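Local coordinates for protein A-adding tRNA nucleotidyltransferase (Aquifex aeolicus, PDB 4WBY) that adds the terminal adenosine to tRNAs ending in CC, using ATP and magnesium to complete their 3' CCA end, at residues K150-V154 with F179-T185; I167-L171 with L189-V193; V255-H259 with L340-L344; V327-K332 with K351-Y355. All coordinates share one frame; numbering follows the deposited sequence.

The four contacts fall into two pairs. Interactions 1 and 2 adjoin, their centres 11 Å apart: Leu181 CD1 lies 4.0 Å from Leu189 CD1, and helix 183-194 serves both. Interaction 2 includes Ile167 to Leu171 of the ATP-binding segment, and in interaction 1 the side chain of Leu181 comes about 4 Å from that of Ala170. Interactions 3 and 4 form the second pair, with centres 14 Å apart and Met343 CG 3.6 Å from Ile352 CB. They belong to the all-helical C-terminal part, away from the annotated sites. The centres of interactions 1 and 4 are 47 Å apart, on opposite sides of the chain's centre.

Interaction 1 of 4, residues K150-V154 with F179-T185; sequences KVIRV and FKLSRST. With GOL (glycerol), chain G.
Phe179, its CG anti to the carbonyl carbon (chi1 -79°), lays one ring face against Lys150, whose CA stands 3.4 Å from the centroid, almost on the ring normal: a CH-pi contact. Lys150 ends the preceding helix in a Schellman motif, then Val151-Ile152 pairs with Lys180-Leu181 as a two-stranded parallel sheet. Its ladder comprises Lys180 N to Lys150 O, Ile152 N to Lys180 O (2.8 Å) and Ser182 N to Ile152 O. The tight side is apolar: Ile152 CB meets Leu181 CD2 at 3.9 Å while Ile152 CD1 reaches Phe179 CD2, with Phe173 of helix 165-177 behind. On the face of Val151 and Lys180 the packing is looser and the Lys180 chain leads away; the Lys150 chain, past the Phe179 ring, also runs outward. Ser182 CB sits 3.6 Å from Val151 CG1 and lies over one face of the Arg153 guanidinium. Arg153 NH1 donates in plane to O2 of a glycerol, probably from crystallisation, at 2.9 Å; Asp146 forms a salt bridge with Arg153 NE. Ser182 N-caps helix 183-194, its OG accepting from Thr185 N (3.0 Å). Thr185 OG1 accepts from Val154 N at 3.1 Å, so the polar pairing continues through a side chain into the helix's first turn.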
loop_
_atom_site.group_PDB
_atom_site.type_symbol
_atom_site.label_atom_id
_atom_site.label_comp_id
_atom_site.label_asym_id
_atom_site.label_seq_id
_atom_site.Cartn_x
_atom_site.Cartn_y
_atom_site.Cartn_z
ATOM N N LYS A 150 -5.832 -20.510 4.108
ATOM C CA LYS A 150 -4.849 -19.496 3.693
ATOM C C LYS A 150 -4.652 -19.493 2.177
ATOM O O LYS A 150 -3.526 -19.579 1.661
ATOM C CB LYS A 150 -3.521 -19.713 4.415
ATOM C CG LYS A 150 -3.656 -19.609 5.925
ATOM C CD LYS A 150 -2.305 -19.832 6.570
ATOM C CE LYS A 150 -2.331 -19.518 8.039
ATOM N NZ LYS A 150 -0.981 -19.617 8.672
ATOM N N VAL A 151 -5.768 -19.343 1.469
ATOM C CA VAL A 151 -5.797 -19.445 0.020
ATOM C C VAL A 151 -6.389 -18.202 -0.643
ATOM O O VAL A 151 -7.458 -17.721 -0.252
ATOM C CB VAL A 151 -6.619 -20.691 -0.419
ATOM C CG1 VAL A 151 -6.925 -20.641 -1.909
ATOM C CG2 VAL A 151 -5.866 -21.973 -0.046
ATOM N N ILE A 152 -5.679 -17.690 -1.646
ATOM C CA ILE A 152 -6.207 -16.685 -2.569
ATOM C C ILE A 152 -6.807 -17.400 -3.785
ATOM O O ILE A 152 -6.103 -18.087 -4.527
ATOM C CB ILE A 152 -5.117 -15.689 -3.025
ATOM C CG1 ILE A 152 -4.506 -14.958 -1.821
ATOM C CG2 ILE A 152 -5.671 -14.695 -4.038
ATOM C CD1 ILE A 152 -5.492 -14.150 -0.985
ATOM N N ARG A 153 -8.106 -17.221 -3.988
ATOM C CA ARG A 153 -8.863 -17.927 -5.012
ATOM C C ARG A 153 -9.783 -16.966 -5.740
ATOM O O ARG A 153 -10.546 -16.240 -5.094
ATOM C CB ARG A 153 -9.699 -19.043 -4.371
ATOM C CG ARG A 153 -10.362 -19.963 -5.367
ATOM C CD ARG A 153 -11.391 -20.867 -4.715
ATOM N NE ARG A 153 -10.830 -21.589 -3.576
ATOM C CZ ARG A 153 -10.154 -22.727 -3.655
ATOM N NH1 ARG A 153 -9.948 -23.313 -4.835
ATOM N NH2 ARG A 153 -9.681 -23.278 -2.542
ATOM N N VAL A 154 -9.739 -16.958 -7.074
ATOM C CA VAL A 154 -10.691 -16.146 -7.830
ATOM C C VAL A 154 -12.113 -16.730 -7.751
ATOM O O VAL A 154 -12.308 -17.905 -7.418
ATOM C CB VAL A 154 -10.270 -15.991 -9.316
ATOM C CG1 VAL A 154 -8.988 -15.164 -9.421
ATOM C CG2 VAL A 154 -10.141 -17.356 -10.003
ATOM N N PHE A 179 -0.592 -15.902 2.357
ATOM C CA PHE A 179 -1.470 -16.908 1.761
ATOM C C PHE A 179 -0.832 -17.418 0.466
ATOM O O PHE A 179 0.036 -16.757 -0.119
ATOM C CB PHE A 179 -2.863 -16.348 1.429
ATOM C CG PHE A 179 -3.812 -16.218 2.607
ATOM C CD1 PHE A 179 -3.371 -16.242 3.922
ATOM C CD2 PHE A 179 -5.179 -16.080 2.368
ATOM C CE1 PHE A 179 -4.286 -16.110 4.980
ATOM C CE2 PHE A 179 -6.097 -15.961 3.412
ATOM C CZ PHE A 179 -5.643 -15.970 4.721
ATOM N N LYS A 180 -1.312 -18.567 -0.002
ATOM C CA LYS A 180 -0.914 -19.106 -1.294
ATOM C C LYS A 180 -2.051 -18.972 -2.296
ATOM O O LYS A 180 -3.214 -18.944 -1.915
ATOM C CB LYS A 180 -0.511 -20.571 -1.156
ATOM C CG LYS A 180 0.768 -20.781 -0.350
ATOM C CD LYS A 180 1.207 -22.237 -0.357
ATOM C CE LYS A 180 1.495 -22.730 -1.772
ATOM N NZ LYS A 180 2.524 -21.897 -2.461
ATOM N N LEU A 181 -1.721 -18.886 -3.579
ATOM C CA LEU A 181 -2.740 -19.024 -4.609
ATOM C C LEU A 181 -3.310 -20.439 -4.610
ATOM O O LEU A 181 -2.571 -21.412 -4.411
ATOM C CB LEU A 181 -2.165 -18.696 -5.991
ATOM C CG LEU A 181 -1.486 -17.339 -6.154
ATOM C CD1 LEU A 181 -0.898 -17.244 -7.551
ATOM C CD2 LEU A 181 -2.499 -16.250 -5.900
ATOM N N SER A 182 -4.610 -20.566 -4.860
ATOM C CA SER A 182 -5.177 -21.896 -5.079
ATOM C C SER A 182 -4.501 -22.509 -6.308
ATOM O O SER A 182 -3.972 -21.790 -7.153
ATOM C CB SER A 182 -6.705 -21.845 -5.254
ATOM O OG SER A 182 -7.106 -21.843 -6.614
ATOM N N ARG A 183 -4.522 -23.833 -6.410
ATOM C CA ARG A 183 -3.861 -24.495 -7.527
ATOM C C ARG A 183 -4.394 -24.009 -8.871
ATOM O O ARG A 183 -3.609 -23.661 -9.757
ATOM C CB ARG A 183 -4.010 -26.011 -7.404
ATOM C CG ARG A 183 -3.291 -26.569 -6.194
ATOM C CD ARG A 183 -3.567 -28.055 -6.012
ATOM N NE ARG A 183 -3.286 -28.492 -4.648
ATOM C CZ ARG A 183 -4.219 -28.689 -3.722
ATOM N NH1 ARG A 183 -5.497 -28.494 -4.018
ATOM N NH2 ARG A 183 -3.877 -29.086 -2.503
ATOM N N SER A 184 -5.714 -23.951 -9.028
ATOM C CA SER A 184 -6.257 -23.492 -10.305
ATOM C C SER A 184 -6.048 -21.989 -10.490
ATOM O O SER A 184 -5.777 -21.537 -11.598
ATOM C CB SER A 184 -7.741 -23.832 -10.440
ATOM O OG SER A 184 -8.505 -23.228 -9.420
ATOM N N THR A 185 -6.174 -21.218 -9.416
ATOM C CA THR A 185 -5.936 -19.775 -9.509
ATOM C C THR A 185 -4.502 -19.495 -9.969
ATOM O O THR A 185 -4.272 -18.602 -10.792
ATOM C CB THR A 185 -6.229 -19.080 -8.167
ATOM O OG1 THR A 185 -7.640 -19.146 -7.919
ATOM C CG2 THR A 185 -5.810 -17.607 -8.178
HETATM C C1 GOL G . -6.428 -25.472 -4.654
HETATM O O1 GOL G . -7.103 -25.607 -3.424
HETATM C C2 GOL G . -7.472 -25.902 -5.679
HETATM O O2 GOL G . -8.681 -25.942 -4.966
HETATM C C3 GOL G . -7.666 -24.910 -6.816
HETATM O O3 GOL G . -8.817 -25.363 -7.496
#

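Interaction 2 of 4, residues I167-L171 with L189-V193; sequences ILRAL and LKQAV
Helix 165-177, which supplies much of the ATP-binding segment, packs here against helix 183-194, and Ile167 and Leu189 form the middle of the contact. The short helical segments run at 142° to each other, closer to antiparallel than to perpendicular, with their axes 11.2 Å apart at closest approach. No hydrogen bond joins them; the junction is made by aliphatic branches. Ile167 uses its two branches on different partners. Its CG2 methyl, anti to the backbone N, meets the branch point of Leu189, with CG at 3.8 Å, and also reaches Val193 CG2 at 4.1 Å. The longer branch heads for the next turn, placing CD1 3.7 Å from Ala192 CB, where the small methyl permits a close approach. Leu189 answers with CG anti to its own backbone N (chi1 -173°), which carries CG toward the opposing helix, with CD1 leading. Its CD1 meets Ala170 CB and Leu171 CD2, each at 4.0 Å, and lies 3.7 Å from the Ile167 carbonyl oxygen. One leucine methyl thus touches three residues spread over about one turn, Ile167, Ala170 and Leu171, while Leu189 CD2 remains beside Ile167 CG2. On another side of helix 165-177, Arg169 makes a salt bridge to Asp119, a residue of the ATP site. Phe160 of helix 159-162 touches Ile167, Leu189 and Ala192, Tyr229 adjoins Leu171 and Leu189, and helix 219-228 packs on Leu171, so the paired helices lie within a larger helical cluster beside strand 180-181.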
loop_
_atom_site.group_PDB
_atom_site.type_symbol
_atom_site.label_atom_id
_atom_site.label_comp_id
_atom_site.label_asym_id
_atom_site.label_seq_id
_atom_site.Cartn_x
_atom_site.Cartn_y
_atom_site.Cartn_z
ATOM N N ILE A 167 -4.313 -9.881 -11.402
ATOM C CA ILE A 167 -3.056 -10.623 -11.304
ATOM C C ILE A 167 -2.171 -10.003 -10.221
ATOM O O ILE A 167 -1.653 -10.697 -9.339
ATOM C CB ILE A 167 -2.300 -10.633 -12.650
ATOM C CG1 ILE A 167 -3.093 -11.412 -13.711
ATOM C CG2 ILE A 167 -0.873 -11.183 -12.494
ATOM C CD1 ILE A 167 -2.602 -11.169 -15.134
ATOM N N LEU A 168 -1.987 -8.689 -10.297
ATOM C CA LEU A 168 -1.189 -7.992 -9.295
ATOM C C LEU A 168 -1.881 -8.003 -7.931
ATOM O O LEU A 168 -1.221 -8.184 -6.902
ATOM C CB LEU A 168 -0.892 -6.549 -9.734
ATOM C CG LEU A 168 -0.044 -6.354 -10.994
ATOM C CD1 LEU A 168 0.228 -4.870 -11.200
ATOM C CD2 LEU A 168 1.258 -7.140 -10.945
ATOM N N ARG A 169 -3.200 -7.802 -7.918
ATOM C CA ARG A 169 -3.936 -7.763 -6.650
ATOM C C ARG A 169 -3.818 -9.095 -5.911
ATOM O O ARG A 169 -3.679 -9.115 -4.688
ATOM C CB ARG A 169 -5.414 -7.439 -6.877
ATOM C CG ARG A 169 -5.674 -6.045 -7.410
ATOM C CD ARG A 169 -7.169 -5.785 -7.589
ATOM N NE ARG A 169 -7.937 -6.003 -6.372
ATOM C CZ ARG A 169 -8.221 -5.058 -5.479
ATOM N NH1 ARG A 169 -7.785 -3.814 -5.653
ATOM N NH2 ARG A 169 -8.938 -5.362 -4.403
ATOM N N ALA A 170 -3.867 -10.202 -6.654
ATOM C CA ALA A 170 -3.743 -11.525 -6.036
ATOM C C ALA A 170 -2.450 -11.631 -5.253
ATOM O O ALA A 170 -2.412 -12.184 -4.148
ATOM C CB ALA A 170 -3.807 -12.625 -7.088
ATOM N N LEU A 171 -1.382 -11.096 -5.835
ATOM C CA LEU A 171 -0.068 -11.199 -5.227
ATOM C C LEU A 171 0.056 -10.243 -4.042
ATOM O O LEU A 171 0.729 -10.557 -3.059
ATOM C CB LEU A 171 1.012 -10.935 -6.282
ATOM C CG LEU A 171 0.915 -11.856 -7.508
ATOM C CD1 LEU A 171 2.079 -11.630 -8.468
ATOM C CD2 LEU A 171 0.812 -13.326 -7.081
ATOM N N LEU A 189 -3.419 -17.533 -13.322
ATOM C CA LEU A 189 -2.581 -16.345 -13.248
ATOM C C LEU A 189 -1.383 -16.489 -14.183
ATOM O O LEU A 189 -1.074 -15.580 -14.952
ATOM C CB LEU A 189 -2.136 -16.092 -11.804
ATOM C CG LEU A 189 -1.378 -14.789 -11.520
ATOM C CD1 LEU A 189 -1.668 -14.288 -10.092
ATOM C CD2 LEU A 189 0.123 -14.955 -11.727
ATOM N N LYS A 190 -0.723 -17.640 -14.134
ATOM C CA LYS A 190 0.435 -17.870 -14.994
ATOM C C LYS A 190 0.031 -17.833 -16.465
ATOM O O LYS A 190 0.758 -17.290 -17.301
ATOM C CB LYS A 190 1.101 -19.211 -14.662
ATOM C CG LYS A 190 1.771 -19.228 -13.288
ATOM C CD LYS A 190 2.264 -20.621 -12.919
ATOM C CE LYS A 190 3.417 -21.059 -13.775
ATOM N NZ LYS A 190 4.009 -22.304 -13.214
ATOM N N GLN A 191 -1.125 -18.406 -16.782
ATOM C CA GLN A 191 -1.599 -18.422 -18.160
ATOM C C GLN A 191 -1.929 -17.018 -18.647
ATOM O O GLN A 191 -1.614 -16.669 -19.788
ATOM C CB GLN A 191 -2.813 -19.346 -18.298
ATOM C CG GLN A 191 -2.395 -20.815 -18.247
ATOM C CD GLN A 191 -3.544 -21.794 -18.361
ATOM O OE1 GLN A 191 -4.710 -21.407 -18.439
ATOM N NE2 GLN A 191 -3.212 -23.084 -18.378
ATOM N N ALA A 192 -2.531 -16.198 -17.786
ATOM C CA ALA A 192 -2.856 -14.827 -18.192
ATOM C C ALA A 192 -1.579 -14.040 -18.469
ATOM O O ALA A 192 -1.519 -13.278 -19.428
ATOM C CB ALA A 192 -3.697 -14.122 -17.137
ATOM N N VAL A 193 -0.556 -14.222 -17.632
ATOM C CA VAL A 193 0.716 -13.553 -17.878
ATOM C C VAL A 193 1.298 -14.050 -19.206
ATOM O O VAL A 193 1.708 -13.250 -20.063
ATOM C CB VAL A 193 1.722 -13.780 -16.725
ATOM C CG1 VAL A 193 3.097 -13.231 -17.100
ATOM C CG2 VAL A 193 1.218 -13.117 -15.444
#

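Interaction 3 of 4, residues V255-H259 with L340-L344; sequences VVDWH and LLLML
With chi1 at 170° for Val255 and 169° for Trp258, CG1 of the valine and CG of the tryptophan stand anti to their backbone nitrogens, and both side chains meet Met343 across the contact. The methionine chain is extended to its sulfur and then turns at chi3 (62°), bringing CE back over the indole. This is helix packing with a Met-aromatic contact in the all-helical C-terminal part of the enzyme, joining long helix 243-262 to segment 340-344. Met343 SD approaches Trp258 CZ3 to 3.7 Å, obliquely to the ring. The methyl lies more nearly above it, CE being 4.2 Å from the centroid of the six-membered ring in an off-centre CH-pi contact. Val255 divides its methyls between Leu340 and Met343: CG1 touches Leu340 CD2 at 3.7 Å, while CG2 reaches Met343 CB at 4.0 Å and, more distantly, Leu344 CD2. A turn further along, His259 presents one imidazole face to Leu340. ND1 of that imidazole is hydrogen-bonded to the hydroxyl of Tyr270, which helps to fix the ring while the leucine packs on it. Phe263 stands edge-to-face to Trp258, and Ile352 of helix 349-359 backs Met343. Leu340 CD1 rests 4.0 Å above the imidazole plane, displaced toward the rim, and CD2 is 4.0 Å from His259 CD2.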
loop_
_atom_site.group_PDB
_atom_site.type_symbol
_atom_site.label_atom_id
_atom_site.label_comp_id
_atom_site.label_asym_id
_atom_site.label_seq_id
_atom_site.Cartn_x
_atom_site.Cartn_y
_atom_site.Cartn_z
ATOM N N VAL A 255 17.876 -2.323 6.908
ATOM C CA VAL A 255 18.143 -0.907 7.156
ATOM C C VAL A 255 16.860 -0.161 7.525
ATOM O O VAL A 255 16.835 0.637 8.469
ATOM C CB VAL A 255 18.802 -0.238 5.926
ATOM C CG1 VAL A 255 18.846 1.286 6.083
ATOM C CG2 VAL A 255 20.203 -0.799 5.708
ATOM N N VAL A 256 15.791 -0.439 6.788
ATOM C CA VAL A 256 14.507 0.206 7.022
ATOM C C VAL A 256 13.922 -0.166 8.384
ATOM O O VAL A 256 13.388 0.688 9.099
ATOM C CB VAL A 256 13.501 -0.161 5.905
ATOM C CG1 VAL A 256 12.056 0.071 6.352
ATOM C CG2 VAL A 256 13.830 0.613 4.637
ATOM N N ASP A 257 14.020 -1.441 8.745
ATOM C CA ASP A 257 13.501 -1.892 10.030
ATOM C C ASP A 257 14.274 -1.225 11.165
ATOM O O ASP A 257 13.691 -0.814 12.175
ATOM C CB ASP A 257 13.580 -3.416 10.149
ATOM C CG ASP A 257 12.571 -4.132 9.255
ATOM O OD1 ASP A 257 11.626 -3.479 8.753
ATOM O OD2 ASP A 257 12.718 -5.355 9.057
ATOM N N TRP A 258 15.586 -1.101 10.987
ATOM C CA TRP A 258 16.421 -0.422 11.973
ATOM C C TRP A 258 16.030 1.050 12.101
ATOM O O TRP A 258 15.847 1.561 13.208
ATOM C CB TRP A 258 17.901 -0.552 11.598
ATOM C CG TRP A 258 18.811 0.328 12.402
ATOM C CD1 TRP A 258 19.344 0.054 13.629
ATOM C CD2 TRP A 258 19.293 1.629 12.037
ATOM N NE1 TRP A 258 20.128 1.103 14.050
ATOM C CE2 TRP A 258 20.111 2.083 13.093
ATOM C CE3 TRP A 258 19.115 2.453 10.922
ATOM C CZ2 TRP A 258 20.751 3.322 13.065
ATOM C CZ3 TRP A 258 19.748 3.686 10.896
ATOM C CH2 TRP A 258 20.555 4.109 11.960
ATOM N N HIS A 259 15.894 1.729 10.968
ATOM C CA HIS A 259 15.574 3.148 10.995
ATOM C C HIS A 259 14.208 3.400 11.636
ATOM O O HIS A 259 14.052 4.323 12.440
ATOM C CB HIS A 259 15.601 3.744 9.589
ATOM C CG HIS A 259 15.339 5.217 9.570
ATOM N ND1 HIS A 259 14.105 5.748 9.261
ATOM C CD2 HIS A 259 16.141 6.269 9.860
ATOM C CE1 HIS A 259 14.162 7.066 9.346
ATOM N NE2 HIS A 259 15.384 7.407 9.712
ATOM N N LEU A 340 19.698 6.193 3.897
ATOM C CA LEU A 340 19.383 4.774 4.016
ATOM C C LEU A 340 19.963 3.998 2.830
ATOM O O LEU A 340 20.464 2.884 2.995
ATOM C CB LEU A 340 17.872 4.571 4.142
ATOM C CG LEU A 340 17.274 5.262 5.373
ATOM C CD1 LEU A 340 15.788 4.970 5.536
ATOM C CD2 LEU A 340 18.040 4.899 6.637
ATOM N N LEU A 341 19.943 4.603 1.646
ATOM C CA LEU A 341 20.558 3.985 0.472
ATOM C C LEU A 341 22.064 3.800 0.675
ATOM O O LEU A 341 22.630 2.766 0.312
ATOM C CB LEU A 341 20.283 4.824 -0.777
ATOM C CG LEU A 341 19.339 4.267 -1.847
ATOM C CD1 LEU A 341 18.283 3.328 -1.273
ATOM C CD2 LEU A 341 18.692 5.407 -2.618
ATOM N N LEU A 342 22.706 4.802 1.271
ATOM C CA LEU A 342 24.137 4.742 1.543
ATOM C C LEU A 342 24.467 3.611 2.511
ATOM O O LEU A 342 25.555 3.039 2.453
ATOM C CB LEU A 342 24.640 6.086 2.093
ATOM C CG LEU A 342 24.822 7.184 1.037
ATOM C CD1 LEU A 342 24.894 8.551 1.692
ATOM C CD2 LEU A 342 26.064 6.949 0.183
ATOM N N MET A 343 23.523 3.274 3.385
ATOM C CA MET A 343 23.742 2.195 4.342
ATOM C C MET A 343 23.735 0.809 3.704
ATOM O O MET A 343 24.043 -0.174 4.370
ATOM C CB MET A 343 22.699 2.257 5.450
ATOM C CG MET A 343 22.927 3.428 6.384
ATOM S SD MET A 343 21.759 3.481 7.746
ATOM C CE MET A 343 22.123 1.941 8.580
ATOM N N LEU A 344 23.392 0.733 2.422
ATOM C CA LEU A 344 23.513 -0.516 1.670
ATOM C C LEU A 344 24.960 -0.794 1.283
ATOM O O LEU A 344 25.290 -1.898 0.851
ATOM C CB LEU A 344 22.644 -0.478 0.414
ATOM C CG LEU A 344 21.158 -0.254 0.682
ATOM C CD1 LEU A 344 20.379 -0.106 -0.618
ATOM C CD2 LEU A 344 20.600 -1.405 1.512
#

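Interaction 4 of 4, residues V327-K332 with K351-Y355; sequences VYRLLK and KIKLY
Tyr355 and Leu331 carry most of this contact, with Val327 beside them. The Leu331 side chain runs past Tyr355 in the opposite direction, setting CB over the centre of one phenol face, 3.9 Å from the centroid, as a CH-pi contact. Further out, Leu331 CD1 closes on Tyr355 CB at 3.5 Å and on Ile352 CD1 at 3.7 Å. The tyrosine ring is placed for this by chi1 of 173°, which sets CG anti to the backbone N and sends the phenol across residues 328-332. Tyr328 CD1 then meets the ring edge in plane, 3.6 Å from Tyr355 CE1, while the hydroxyl end reaches Lys332, with OH 3.3 Å from CA. Val327 adds CG1, 4.0 Å from the Lys351 carbonyl oxygen. The Lys351 chain leads away, its NZ bonding to the carbonyl oxygen of Leu318. Lys332 NZ returns to Tyr328 OH at 2.9 Å, a hydroxyl also bonded by Lys390 of helix 380-394. The helix segments cross nearly perpendicularly, at 84°. Leu339 and Leu342 of helix 336-342, together with Leu318 of helix 311-320, pack on Leu331 and Ile352, while helix 380-394 adjoins Tyr328.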
loop_
_atom_site.group_PDB
_atom_site.type_symbol
_atom_site.label_atom_id
_atom_site.label_comp_id
_atom_site.label_asym_id
_atom_site.label_seq_id
_atom_site.Cartn_x
_atom_site.Cartn_y
_atom_site.Cartn_z
ATOM N N VAL A 327 32.418 13.939 6.975
ATOM C CA VAL A 327 31.259 13.068 6.822
ATOM C C VAL A 327 29.987 13.876 7.072
ATOM O O VAL A 327 29.021 13.803 6.302
ATOM C CB VAL A 327 31.326 11.863 7.783
ATOM C CG1 VAL A 327 30.057 11.034 7.700
ATOM C CG2 VAL A 327 32.543 10.996 7.468
ATOM N N TYR A 328 30.007 14.672 8.139
ATOM C CA TYR A 328 28.866 15.512 8.491
ATOM C C TYR A 328 28.528 16.498 7.378
ATOM O O TYR A 328 27.361 16.659 7.023
ATOM C CB TYR A 328 29.146 16.257 9.803
ATOM C CG TYR A 328 28.244 17.444 10.073
ATOM C CD1 TYR A 328 26.985 17.276 10.637
ATOM C CD2 TYR A 328 28.663 18.737 9.783
ATOM C CE1 TYR A 328 26.165 18.363 10.894
ATOM C CE2 TYR A 328 27.849 19.829 10.034
ATOM C CZ TYR A 328 26.602 19.635 10.589
ATOM O OH TYR A 328 25.795 20.724 10.841
ATOM N N ARG A 329 29.550 17.147 6.826
ATOM C CA ARG A 329 29.351 18.133 5.766
ATOM C C ARG A 329 28.765 17.500 4.506
ATOM O O ARG A 329 27.913 18.089 3.838
ATOM C CB ARG A 329 30.673 18.835 5.437
ATOM C CG ARG A 329 30.557 19.931 4.390
ATOM C CD ARG A 329 31.932 20.413 3.951
ATOM N NE ARG A 329 32.806 19.291 3.621
ATOM C CZ ARG A 329 32.811 18.662 2.450
ATOM N NH1 ARG A 329 31.987 19.047 1.485
ATOM N NH2 ARG A 329 33.640 17.646 2.243
ATOM N N LEU A 330 29.219 16.294 4.186
ATOM C CA LEU A 330 28.731 15.580 3.007
ATOM C C LEU A 330 27.296 15.077 3.169
ATOM O O LEU A 330 26.536 15.031 2.197
ATOM C CB LEU A 330 29.658 14.402 2.685
ATOM C CG LEU A 330 31.031 14.777 2.126
ATOM C CD1 LEU A 330 31.970 13.578 2.155
ATOM C CD2 LEU A 330 30.899 15.321 0.711
ATOM N N LEU A 331 26.926 14.706 4.391
ATOM C CA LEU A 331 25.617 14.093 4.637
ATOM C C LEU A 331 24.527 15.086 5.015
ATOM O O LEU A 331 23.343 14.812 4.812
ATOM C CB LEU A 331 25.725 13.033 5.734
ATOM C CG LEU A 331 26.634 11.846 5.400
ATOM C CD1 LEU A 331 26.677 10.862 6.555
ATOM C CD2 LEU A 331 26.175 11.155 4.117
ATOM N N LYS A 332 24.927 16.238 5.547
ATOM C CA LYS A 332 23.974 17.226 6.069
ATOM C C LYS A 332 22.828 17.615 5.110
ATOM O O LYS A 332 21.687 17.757 5.552
ATOM C CB LYS A 332 24.726 18.491 6.504
ATOM C CG LYS A 332 23.846 19.515 7.205
ATOM C CD LYS A 332 24.668 20.666 7.768
ATOM C CE LYS A 332 23.783 21.650 8.514
ATOM N NZ LYS A 332 24.578 22.723 9.172
ATOM N N LYS A 351 29.457 4.970 9.069
ATOM C CA LYS A 351 29.565 6.420 8.968
ATOM C C LYS A 351 28.184 7.065 8.954
ATOM O O LYS A 351 27.987 8.126 9.543
ATOM C CB LYS A 351 30.352 6.823 7.718
ATOM C CG LYS A 351 31.855 6.681 7.871
ATOM C CD LYS A 351 32.577 6.861 6.547
ATOM C CE LYS A 351 34.083 6.723 6.735
ATOM N NZ LYS A 351 34.829 6.790 5.448
ATOM N N ILE A 352 27.226 6.423 8.290
ATOM C CA ILE A 352 25.870 6.955 8.244
ATOM C C ILE A 352 25.231 6.859 9.622
ATOM O O ILE A 352 24.580 7.792 10.092
ATOM C CB ILE A 352 24.983 6.205 7.230
ATOM C CG1 ILE A 352 25.699 6.066 5.880
ATOM C CG2 ILE A 352 23.647 6.916 7.076
ATOM C CD1 ILE A 352 26.148 7.380 5.293
ATOM N N LYS A 353 25.428 5.714 10.263
ATOM C CA LYS A 353 24.873 5.467 11.582
ATOM C C LYS A 353 25.423 6.485 12.571
ATOM O O LYS A 353 24.696 6.991 13.426
ATOM C CB LYS A 353 25.192 4.042 12.029
ATOM C CG LYS A 353 24.657 3.662 13.395
ATOM C CD LYS A 353 24.947 2.199 13.696
ATOM C CE LYS A 353 24.438 1.795 15.073
ATOM N NZ LYS A 353 25.170 2.489 16.172
ATOM N N LEU A 354 26.708 6.794 12.433
ATOM C CA LEU A 354 27.355 7.782 13.292
ATOM C C LEU A 354 26.760 9.166 13.067
ATOM O O LEU A 354 26.507 9.903 14.020
ATOM C CB LEU A 354 28.863 7.810 13.046
ATOM C CG LEU A 354 29.645 8.800 13.914
ATOM C CD1 LEU A 354 29.565 8.406 15.384
ATOM C CD2 LEU A 354 31.097 8.899 13.460
ATOM N N TYR A 355 26.542 9.520 11.805
ATOM C CA TYR A 355 25.918 10.797 11.495
ATOM C C TYR A 355 24.539 10.893 12.134
ATOM O O TYR A 355 24.204 11.899 12.754
ATOM C CB TYR A 355 25.798 11.005 9.991
ATOM C CG TYR A 355 25.000 12.242 9.655
ATOM C CD1 TYR A 355 25.571 13.501 9.752
ATOM C CD2 TYR A 355 23.670 12.152 9.265
ATOM C CE1 TYR A 355 24.847 14.635 9.464
ATOM C CE2 TYR A 355 22.934 13.287 8.974
ATOM C CZ TYR A 355 23.532 14.525 9.074
ATOM O OH TYR A 355 22.818 15.661 8.787
#